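Local atomic coordinates of N-acetylmuramoyl-L-alanine amidase (Mycolicibacterium smegmatis, PDB entry 7AGM), a protein that probably cleaves the amide bond between N-acetylmuramic acid and L-alanine in peptidoglycan, as a zinc-dependent amidase. Residues I6-H17 with L67-R78; T44-F55 with M186-K196. All coordinates share one frame; numbering follows the deposited sequence.

In the fold
From the N terminus the chain runs through 6-17, with strand 10-15 leading to the zinc ligand His-17, and reaches the loop 44-55, which ends in the first turn of helix 52-69. That helix leads back to 67-78, where interaction 1 closes the first loop by pairing strand 73-76 with strand 10-15 at the edge of the mixed sheet. Much later, 186-196 follows strand 178-185, one of the two middle strands of the sheet, and returns to 44-55 in interaction 2. The two closures cross: 44-55 lies between the partners of interaction 1, and 186-196 lies beyond them. Helix 52-69 is common to both contacts, and they meet at the zinc through His-17 and Glu-52, with Arg-78 also bonded to His-53.

Interaction 1 (I6-H17 with L67-R78); sequences IAGMIVFLDPGH and LTALGVRTAMSR. With ZN (zinc ion), chain C.
Asp-14 OD1 is held by two groups: Ser-77 OG donates to it across the contact at 2.7 Å, on the anti side of the carboxylate, and Arg-91 makes a salt bridge to the same oxygen. Ser-77 reaches it with OG lodged between its own backbone N and carbonyl carbon (chi1 63°), and Ser-105 holds the carboxylate's other oxygen.

Just beyond, Arg-78 bridges consecutive carbonyls. Its NE donates to Pro-15 O at 3.0 Å, almost straight and with the oxygen in the guanidinium plane, while NH2 gives a more bent bond to Gly-16 O and a further one to His-53 O. His-17 O lies over a face of the guanidinium, and Asp-81 pairs with NH1. The arginine thus holds the backbone leading to His-17, whose NE2 binds zinc at 2.1 Å and whose ND1 is fixed by Glu-41 O.

Between the strands, parallel hydrogen bonds alternate from Arg-73 N to Met-9 O through to Ser-77 N to Leu-13 O. On one face of the pair, the tip of the Phe-12 ring sits obliquely against Ser-77, CZ to CA 3.6 Å. On the other, Val-11 CG2 meets Val-72 CG1 at 3.6 Å, and Met-76, bent at chi3 (56°), brings CE to Pro-15 CG at 3.6 Å. At the far end Arg-73 NH1 donates to an in-plane lone pair of Gly-8 O, 2.8 Å, while the carbonyl O of Gly-71, the residue of the Schellman motif that follows helix 52-69, accepts from Gly-8 N.

Strand 73-76 forms one edge of the mixed sheet, with 10-15 as its inner neighbour, itself bonded to strand 102-109; helix 88-98 packs on the Phe-12 face, and helices 52-69 and 198-219 pack on the Val-11 face.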
# COMPACT_ATOMS: atom_id res chain seq x y z
N ILE A 6 -15.60 -10.10 -10.90
CA ILE A 6 -14.27 -9.91 -10.32
C ILE A 6 -13.66 -11.19 -9.79
O ILE A 6 -12.43 -11.23 -9.61
CB ILE A 6 -14.21 -8.80 -9.25
CG1 ILE A 6 -15.00 -9.18 -8.00
CG2 ILE A 6 -14.69 -7.48 -9.83
CD1 ILE A 6 -14.63 -8.33 -6.80
N ALA A 7 -14.45 -12.23 -9.52
CA ALA A 7 -13.86 -13.48 -9.05
C ALA A 7 -12.87 -14.00 -10.08
O ALA A 7 -13.07 -13.85 -11.29
CB ALA A 7 -14.96 -14.52 -8.79
N GLY A 8 -11.76 -14.53 -9.60
CA GLY A 8 -10.70 -15.00 -10.47
C GLY A 8 -9.66 -13.96 -10.82
O GLY A 8 -8.56 -14.33 -11.24
N MET A 9 -9.97 -12.67 -10.67
CA MET A 9 -8.96 -11.65 -10.90
C MET A 9 -7.88 -11.74 -9.83
O MET A 9 -8.07 -12.34 -8.77
CB MET A 9 -9.61 -10.27 -10.98
CG MET A 9 -10.57 -10.14 -12.17
SD MET A 9 -11.37 -8.53 -12.31
CE MET A 9 -10.14 -7.57 -13.19
N ILE A 10 -6.72 -11.15 -10.13
CA ILE A 10 -5.50 -11.36 -9.35
C ILE A 10 -5.06 -10.05 -8.71
O ILE A 10 -4.86 -9.05 -9.42
CB ILE A 10 -4.37 -11.93 -10.23
CG1 ILE A 10 -4.83 -13.21 -10.93
CG2 ILE A 10 -3.13 -12.16 -9.41
CD1 ILE A 10 -3.96 -13.57 -12.11
N VAL A 11 -4.87 -10.06 -7.40
CA VAL A 11 -4.38 -8.91 -6.65
C VAL A 11 -3.10 -9.30 -5.92
O VAL A 11 -3.08 -10.30 -5.19
CB VAL A 11 -5.44 -8.41 -5.63
CG1 VAL A 11 -4.88 -7.27 -4.78
CG2 VAL A 11 -6.72 -8.00 -6.35
N PHE A 12 -2.05 -8.51 -6.11
CA PHE A 12 -0.82 -8.66 -5.34
C PHE A 12 -0.83 -7.67 -4.19
O PHE A 12 -1.02 -6.46 -4.40
CB PHE A 12 0.41 -8.42 -6.23
CG PHE A 12 1.72 -8.70 -5.54
CD1 PHE A 12 2.20 -10.00 -5.43
CD2 PHE A 12 2.47 -7.66 -5.00
CE1 PHE A 12 3.42 -10.25 -4.79
CE2 PHE A 12 3.68 -7.91 -4.37
CZ PHE A 12 4.16 -9.22 -4.26
N LEU A 13 -0.65 -8.18 -2.97
CA LEU A 13 -0.70 -7.39 -1.74
C LEU A 13 0.70 -7.28 -1.15
O LEU A 13 1.39 -8.29 -0.99
CB LEU A 13 -1.64 -8.03 -0.72
CG LEU A 13 -3.11 -8.09 -1.15
CD1 LEU A 13 -3.90 -8.98 -0.18
CD2 LEU A 13 -3.71 -6.68 -1.22
N ASP A 14 1.10 -6.05 -0.81
CA ASP A 14 2.43 -5.77 -0.29
C ASP A 14 2.34 -5.04 1.04
O ASP A 14 2.27 -3.80 1.09
CB ASP A 14 3.25 -4.97 -1.30
CG ASP A 14 4.56 -4.46 -0.72
OD1 ASP A 14 5.19 -5.20 0.06
OD2 ASP A 14 4.95 -3.32 -1.05
N PRO A 15 2.37 -5.76 2.16
CA PRO A 15 2.46 -5.09 3.47
C PRO A 15 3.86 -4.52 3.65
O PRO A 15 4.85 -5.25 3.68
CB PRO A 15 2.16 -6.21 4.47
CG PRO A 15 2.46 -7.49 3.75
CD PRO A 15 2.35 -7.23 2.26
N GLY A 16 3.93 -3.19 3.75
CA GLY A 16 5.22 -2.51 3.72
C GLY A 16 6.13 -2.96 4.85
O GLY A 16 5.69 -3.27 5.96
N HIS A 17 7.43 -3.00 4.53
CA HIS A 17 8.54 -3.21 5.46
C HIS A 17 8.66 -4.66 5.90
O HIS A 17 7.91 -5.51 5.41
CB HIS A 17 8.48 -2.21 6.62
CG HIS A 17 8.31 -0.80 6.15
ND1 HIS A 17 9.35 -0.04 5.66
CD2 HIS A 17 7.20 -0.03 6.02
CE1 HIS A 17 8.90 1.14 5.29
NE2 HIS A 17 7.59 1.17 5.48
N LEU A 67 -10.80 -10.38 0.33
CA LEU A 67 -10.69 -10.64 -1.11
C LEU A 67 -10.96 -12.11 -1.42
O LEU A 67 -11.68 -12.42 -2.38
CB LEU A 67 -9.32 -10.22 -1.63
CG LEU A 67 -9.09 -8.71 -1.65
CD1 LEU A 67 -7.69 -8.40 -2.15
CD2 LEU A 67 -10.15 -8.01 -2.52
N THR A 68 -10.39 -13.02 -0.63
CA THR A 68 -10.65 -14.44 -0.83
C THR A 68 -12.14 -14.74 -0.76
O THR A 68 -12.66 -15.53 -1.57
CB THR A 68 -9.88 -15.25 0.22
OG1 THR A 68 -8.47 -15.04 0.05
CG2 THR A 68 -10.18 -16.73 0.08
N ALA A 69 -12.86 -14.10 0.16
CA ALA A 69 -14.30 -14.32 0.27
C ALA A 69 -15.04 -13.86 -0.97
O ALA A 69 -16.14 -14.35 -1.26
CB ALA A 69 -14.84 -13.61 1.51
N LEU A 70 -14.47 -12.90 -1.71
CA LEU A 70 -15.03 -12.45 -2.98
C LEU A 70 -14.56 -13.29 -4.17
O LEU A 70 -14.88 -12.96 -5.32
CB LEU A 70 -14.68 -10.97 -3.21
CG LEU A 70 -15.22 -9.98 -2.18
CD1 LEU A 70 -14.60 -8.59 -2.36
CD2 LEU A 70 -16.74 -9.89 -2.25
N GLY A 71 -13.81 -14.36 -3.92
CA GLY A 71 -13.30 -15.18 -5.00
C GLY A 71 -12.11 -14.59 -5.74
O GLY A 71 -11.75 -15.09 -6.81
N VAL A 72 -11.50 -13.54 -5.20
CA VAL A 72 -10.37 -12.88 -5.83
C VAL A 72 -9.09 -13.61 -5.43
O VAL A 72 -8.91 -13.95 -4.25
CB VAL A 72 -10.32 -11.39 -5.44
CG1 VAL A 72 -9.03 -10.74 -5.91
CG2 VAL A 72 -11.54 -10.64 -6.02
N ARG A 73 -8.23 -13.88 -6.41
CA ARG A 73 -6.94 -14.51 -6.16
C ARG A 73 -5.98 -13.50 -5.55
O ARG A 73 -5.96 -12.34 -5.95
CB ARG A 73 -6.32 -14.99 -7.47
CG ARG A 73 -7.07 -16.11 -8.18
CD ARG A 73 -6.34 -16.46 -9.49
NE ARG A 73 -6.63 -17.80 -9.99
CZ ARG A 73 -7.40 -18.07 -11.04
NH1 ARG A 73 -7.99 -17.08 -11.72
NH2 ARG A 73 -7.58 -19.33 -11.41
N THR A 74 -5.17 -13.95 -4.59
CA THR A 74 -4.19 -13.07 -3.98
C THR A 74 -2.84 -13.75 -3.86
O THR A 74 -2.72 -14.99 -3.80
CB THR A 74 -4.63 -12.57 -2.58
OG1 THR A 74 -4.78 -13.68 -1.69
CG2 THR A 74 -5.95 -11.79 -2.66
N ALA A 75 -1.81 -12.91 -3.79
CA ALA A 75 -0.48 -13.29 -3.36
C ALA A 75 0.08 -12.14 -2.54
O ALA A 75 -0.34 -10.99 -2.71
CB ALA A 75 0.47 -13.60 -4.53
N MET A 76 1.01 -12.45 -1.65
CA MET A 76 1.60 -11.45 -0.77
C MET A 76 3.11 -11.36 -0.95
O MET A 76 3.78 -12.33 -1.33
CB MET A 76 1.25 -11.72 0.70
CG MET A 76 -0.23 -11.51 1.01
SD MET A 76 -0.61 -11.70 2.75
CE MET A 76 0.51 -10.51 3.48
N SER A 77 3.66 -10.18 -0.68
CA SER A 77 5.09 -9.95 -0.84
C SER A 77 5.92 -10.57 0.28
O SER A 77 7.12 -10.77 0.10
CB SER A 77 5.37 -8.46 -0.89
OG SER A 77 5.01 -7.85 0.33
N ARG A 78 5.32 -10.86 1.43
CA ARG A 78 6.03 -11.50 2.53
C ARG A 78 5.06 -12.40 3.27
O ARG A 78 3.84 -12.23 3.18
CB ARG A 78 6.69 -10.48 3.46
CG ARG A 78 5.72 -9.50 4.12
CD ARG A 78 6.52 -8.61 5.06
NE ARG A 78 5.87 -7.39 5.54
CZ ARG A 78 5.55 -7.15 6.81
NH1 ARG A 78 5.75 -8.08 7.75
NH2 ARG A 78 5.02 -5.98 7.15
ZN ZN C . 6.13 2.58 4.92
O HOH W 1 7.52 3.94 5.82
O HOH W 2 7.51 3.53 3.44
O HOH W 3 5.34 4.50 5.04

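Interaction 2 (T44-F55 with M186-K196). With ZN (zinc ion), chain C.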
# COMPACT_ATOMS: atom_id res chain seq x y z
N THR A 44 8.21 3.31 10.14
CA THR A 44 8.01 4.20 11.27
C THR A 44 7.32 3.44 12.41
O THR A 44 7.19 2.22 12.38
CB THR A 44 7.30 5.48 10.83
OG1 THR A 44 7.33 6.44 11.90
CG2 THR A 44 5.86 5.21 10.42
N ALA A 45 6.89 4.17 13.43
CA ALA A 45 6.22 3.59 14.58
C ALA A 45 5.45 4.69 15.29
O ALA A 45 5.70 5.88 15.09
CB ALA A 45 7.21 2.96 15.57
N THR A 46 4.49 4.27 16.11
CA THR A 46 3.83 5.23 16.98
C THR A 46 4.84 5.76 18.00
O THR A 46 5.94 5.23 18.16
CB THR A 46 2.63 4.59 17.69
OG1 THR A 46 3.07 3.59 18.62
CG2 THR A 46 1.68 3.94 16.67
N ASP A 47 4.46 6.85 18.67
CA ASP A 47 5.35 7.43 19.68
C ASP A 47 5.77 6.39 20.70
O ASP A 47 6.93 6.36 21.14
CB ASP A 47 4.65 8.59 20.39
CG ASP A 47 4.56 9.83 19.53
OD1 ASP A 47 5.40 9.99 18.62
OD2 ASP A 47 3.65 10.65 19.78
N ASP A 48 4.86 5.51 21.08
CA ASP A 48 5.14 4.50 22.09
C ASP A 48 5.51 3.14 21.51
O ASP A 48 5.53 2.15 22.25
CB ASP A 48 3.99 4.42 23.09
CG ASP A 48 2.65 4.23 22.42
OD1 ASP A 48 1.62 4.30 23.13
OD2 ASP A 48 2.62 3.99 21.20
N GLY A 49 5.84 3.08 20.22
CA GLY A 49 6.60 1.97 19.68
C GLY A 49 5.84 0.87 18.98
O GLY A 49 6.42 -0.20 18.75
N TYR A 50 4.58 1.07 18.64
CA TYR A 50 3.88 0.10 17.81
C TYR A 50 4.38 0.28 16.38
O TYR A 50 4.25 1.38 15.83
CB TYR A 50 2.37 0.28 17.89
CG TYR A 50 1.59 -0.65 16.99
CD1 TYR A 50 1.58 -2.03 17.21
CD2 TYR A 50 0.87 -0.16 15.92
CE1 TYR A 50 0.88 -2.89 16.36
CE2 TYR A 50 0.17 -1.00 15.07
CZ TYR A 50 0.17 -2.36 15.30
OH TYR A 50 -0.55 -3.17 14.44
N PRO A 51 5.00 -0.73 15.76
CA PRO A 51 5.70 -0.51 14.49
C PRO A 51 4.82 -0.60 13.26
O PRO A 51 3.87 -1.39 13.18
CB PRO A 51 6.74 -1.64 14.48
CG PRO A 51 6.10 -2.75 15.25
CD PRO A 51 5.20 -2.10 16.29
N GLU A 52 5.17 0.24 12.28
CA GLU A 52 4.50 0.21 10.98
C GLU A 52 4.43 -1.20 10.41
O GLU A 52 3.39 -1.61 9.87
CB GLU A 52 5.23 1.13 10.00
CG GLU A 52 4.56 1.13 8.62
CD GLU A 52 5.29 2.00 7.62
OE1 GLU A 52 6.27 2.67 8.01
OE2 GLU A 52 4.88 2.02 6.44
N HIS A 53 5.51 -1.98 10.53
CA HIS A 53 5.53 -3.29 9.88
C HIS A 53 4.45 -4.22 10.44
O HIS A 53 3.93 -5.06 9.70
CB HIS A 53 6.92 -3.91 9.94
CG HIS A 53 7.33 -4.42 11.29
ND1 HIS A 53 6.88 -5.62 11.81
CD2 HIS A 53 8.17 -3.90 12.22
CE1 HIS A 53 7.42 -5.81 13.00
NE2 HIS A 53 8.21 -4.79 13.27
N SER A 54 4.10 -4.08 11.72
CA SER A 54 3.04 -4.91 12.27
C SER A 54 1.66 -4.41 11.85
O SER A 54 0.76 -5.21 11.56
CB SER A 54 3.15 -4.99 13.79
OG SER A 54 4.38 -5.60 14.17
N PHE A 55 1.49 -3.08 11.79
CA PHE A 55 0.24 -2.53 11.29
C PHE A 55 -0.03 -2.98 9.86
O PHE A 55 -1.14 -3.41 9.52
CB PHE A 55 0.25 -1.00 11.34
CG PHE A 55 -0.86 -0.39 10.53
CD1 PHE A 55 -2.16 -0.41 10.98
CD2 PHE A 55 -0.60 0.17 9.28
CE1 PHE A 55 -3.20 0.13 10.23
CE2 PHE A 55 -1.62 0.71 8.52
CZ PHE A 55 -2.93 0.70 8.99
N MET A 186 1.26 7.60 11.93
CA MET A 186 1.51 6.90 13.19
C MET A 186 1.84 7.85 14.33
O MET A 186 1.73 7.46 15.50
CB MET A 186 2.64 5.88 13.03
CG MET A 186 2.39 4.86 11.93
SD MET A 186 3.27 3.30 12.18
CE MET A 186 2.12 2.35 13.19
N LYS A 187 2.27 9.07 14.01
CA LYS A 187 2.60 10.07 15.02
C LYS A 187 1.40 10.88 15.49
O LYS A 187 1.55 11.70 16.40
CB LYS A 187 3.68 11.01 14.48
CG LYS A 187 4.91 10.30 13.94
CD LYS A 187 5.58 9.48 15.02
CE LYS A 187 6.85 8.83 14.49
NZ LYS A 187 7.44 7.89 15.50
N ASN A 188 0.23 10.68 14.89
CA ASN A 188 -0.99 11.38 15.25
C ASN A 188 -1.78 10.56 16.28
O ASN A 188 -1.87 9.34 16.15
CB ASN A 188 -1.86 11.60 14.01
CG ASN A 188 -3.23 12.14 14.35
OD1 ASN A 188 -4.20 11.39 14.42
ND2 ASN A 188 -3.32 13.45 14.56
N PRO A 189 -2.36 11.20 17.30
CA PRO A 189 -3.08 10.42 18.33
C PRO A 189 -4.28 9.63 17.83
O PRO A 189 -4.53 8.53 18.34
CB PRO A 189 -3.48 11.48 19.37
CG PRO A 189 -2.45 12.55 19.22
CD PRO A 189 -2.10 12.58 17.74
N VAL A 190 -5.04 10.16 16.86
CA VAL A 190 -6.20 9.42 16.36
C VAL A 190 -5.75 8.24 15.50
O VAL A 190 -6.16 7.10 15.73
CB VAL A 190 -7.16 10.34 15.58
CG1 VAL A 190 -8.36 9.54 15.12
CG2 VAL A 190 -7.58 11.55 16.42
N ASP A 191 -4.92 8.51 14.50
CA ASP A 191 -4.51 7.44 13.59
C ASP A 191 -3.76 6.34 14.34
O ASP A 191 -3.99 5.15 14.10
CB ASP A 191 -3.65 7.98 12.44
CG ASP A 191 -4.44 8.81 11.44
OD1 ASP A 191 -5.68 8.87 11.50
OD2 ASP A 191 -3.78 9.40 10.55
N SER A 192 -2.85 6.72 15.24
CA SER A 192 -2.12 5.71 15.99
C SER A 192 -3.06 4.85 16.83
O SER A 192 -2.89 3.62 16.89
CB SER A 192 -1.03 6.34 16.85
OG SER A 192 -1.57 7.18 17.85
N ALA A 193 -4.05 5.45 17.49
CA ALA A 193 -5.01 4.66 18.27
C ALA A 193 -5.79 3.70 17.38
O ALA A 193 -6.00 2.54 17.75
CB ALA A 193 -5.96 5.56 19.05
N LEU A 194 -6.21 4.16 16.19
CA LEU A 194 -6.88 3.27 15.25
C LEU A 194 -5.97 2.12 14.83
O LEU A 194 -6.38 0.96 14.80
CB LEU A 194 -7.32 4.05 14.01
CG LEU A 194 -8.59 4.89 14.14
CD1 LEU A 194 -8.71 5.81 12.93
CD2 LEU A 194 -9.83 4.01 14.28
N MET A 195 -4.71 2.44 14.51
CA MET A 195 -3.78 1.44 13.99
C MET A 195 -3.45 0.38 15.02
O MET A 195 -3.20 -0.78 14.66
CB MET A 195 -2.51 2.13 13.52
CG MET A 195 -2.73 2.91 12.25
SD MET A 195 -1.37 4.03 11.90
CE MET A 195 -1.89 4.61 10.30
N LYS A 196 -3.42 0.75 16.30
CA LYS A 196 -3.13 -0.20 17.37
C LYS A 196 -4.29 -1.12 17.69
O LYS A 196 -4.10 -2.09 18.43
CB LYS A 196 -2.77 0.57 18.64
CG LYS A 196 -1.47 1.33 18.60
CD LYS A 196 -1.39 2.16 19.86
CE LYS A 196 -0.10 2.89 20.01
NZ LYS A 196 -0.09 3.57 21.34
ZN ZN C . 6.13 2.58 4.92
O HOH W 4 1.96 8.10 18.07
O HOH W 5 7.79 9.40 17.77
O HOH W 6 1.43 12.41 18.99
O HOH W 1 7.52 3.94 5.82
O HOH W 2 7.51 3.53 3.44
O HOH W 3 5.34 4.50 5.04
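Met-186 fills the middle of the contact, its side chain pushed into the bend of 44-55. Its SD rests on Glu-52 CA at 3.5 Å and also touches Thr-44 CG2. A bend at chi3 (88°) turns the terminal methyl towards the Tyr-50 backbone, with CE 3.9 Å from Tyr-50 CD2; the tyrosine and methionine side chains meet roughly at right angles. Beside it Met-195 lies over one face of the Phe-55 ring: CG is 3.8 Å from the ring centroid, a CH-pi contact, and SD stands almost straight above the ring at 4.5 Å, making a Met-aromatic contact.

Further out, Thr-46 CG2 packs on Ser-192 CB, and Lys-196 starts over a face of the Tyr-50 ring. Its fully extended chain passes the tyrosine in the opposite direction and carries NZ to Asp-48, where it forms a salt bridge to both oxygens, 2.6 Å to OD1 and 2.7 Å to OD2, each through a syn lone pair. Asp-48 OD2 also receives Thr-46 OG1, which in turn accepts from Tyr-50 N, and this chain of bonds braces the type I turn 46-49. At the opposite side of the segment, Lys-187, kinked at chi2 (-61°), curls back to place NZ on Ala-45 O at 2.7 Å.

Helix 189-196, capped at its start by Asn-188 OD1, thereby lies against the loop and the first turn of helix 52-69. That turn carries Glu-52, whose OE2 binds zinc while OE1 accepts from Thr-44 N and from a zinc-bound water, so the loop helps orient the carboxylate. With His-17 and His-107 it completes the His-Glu-His zinc site of Amidase_3 enzymes.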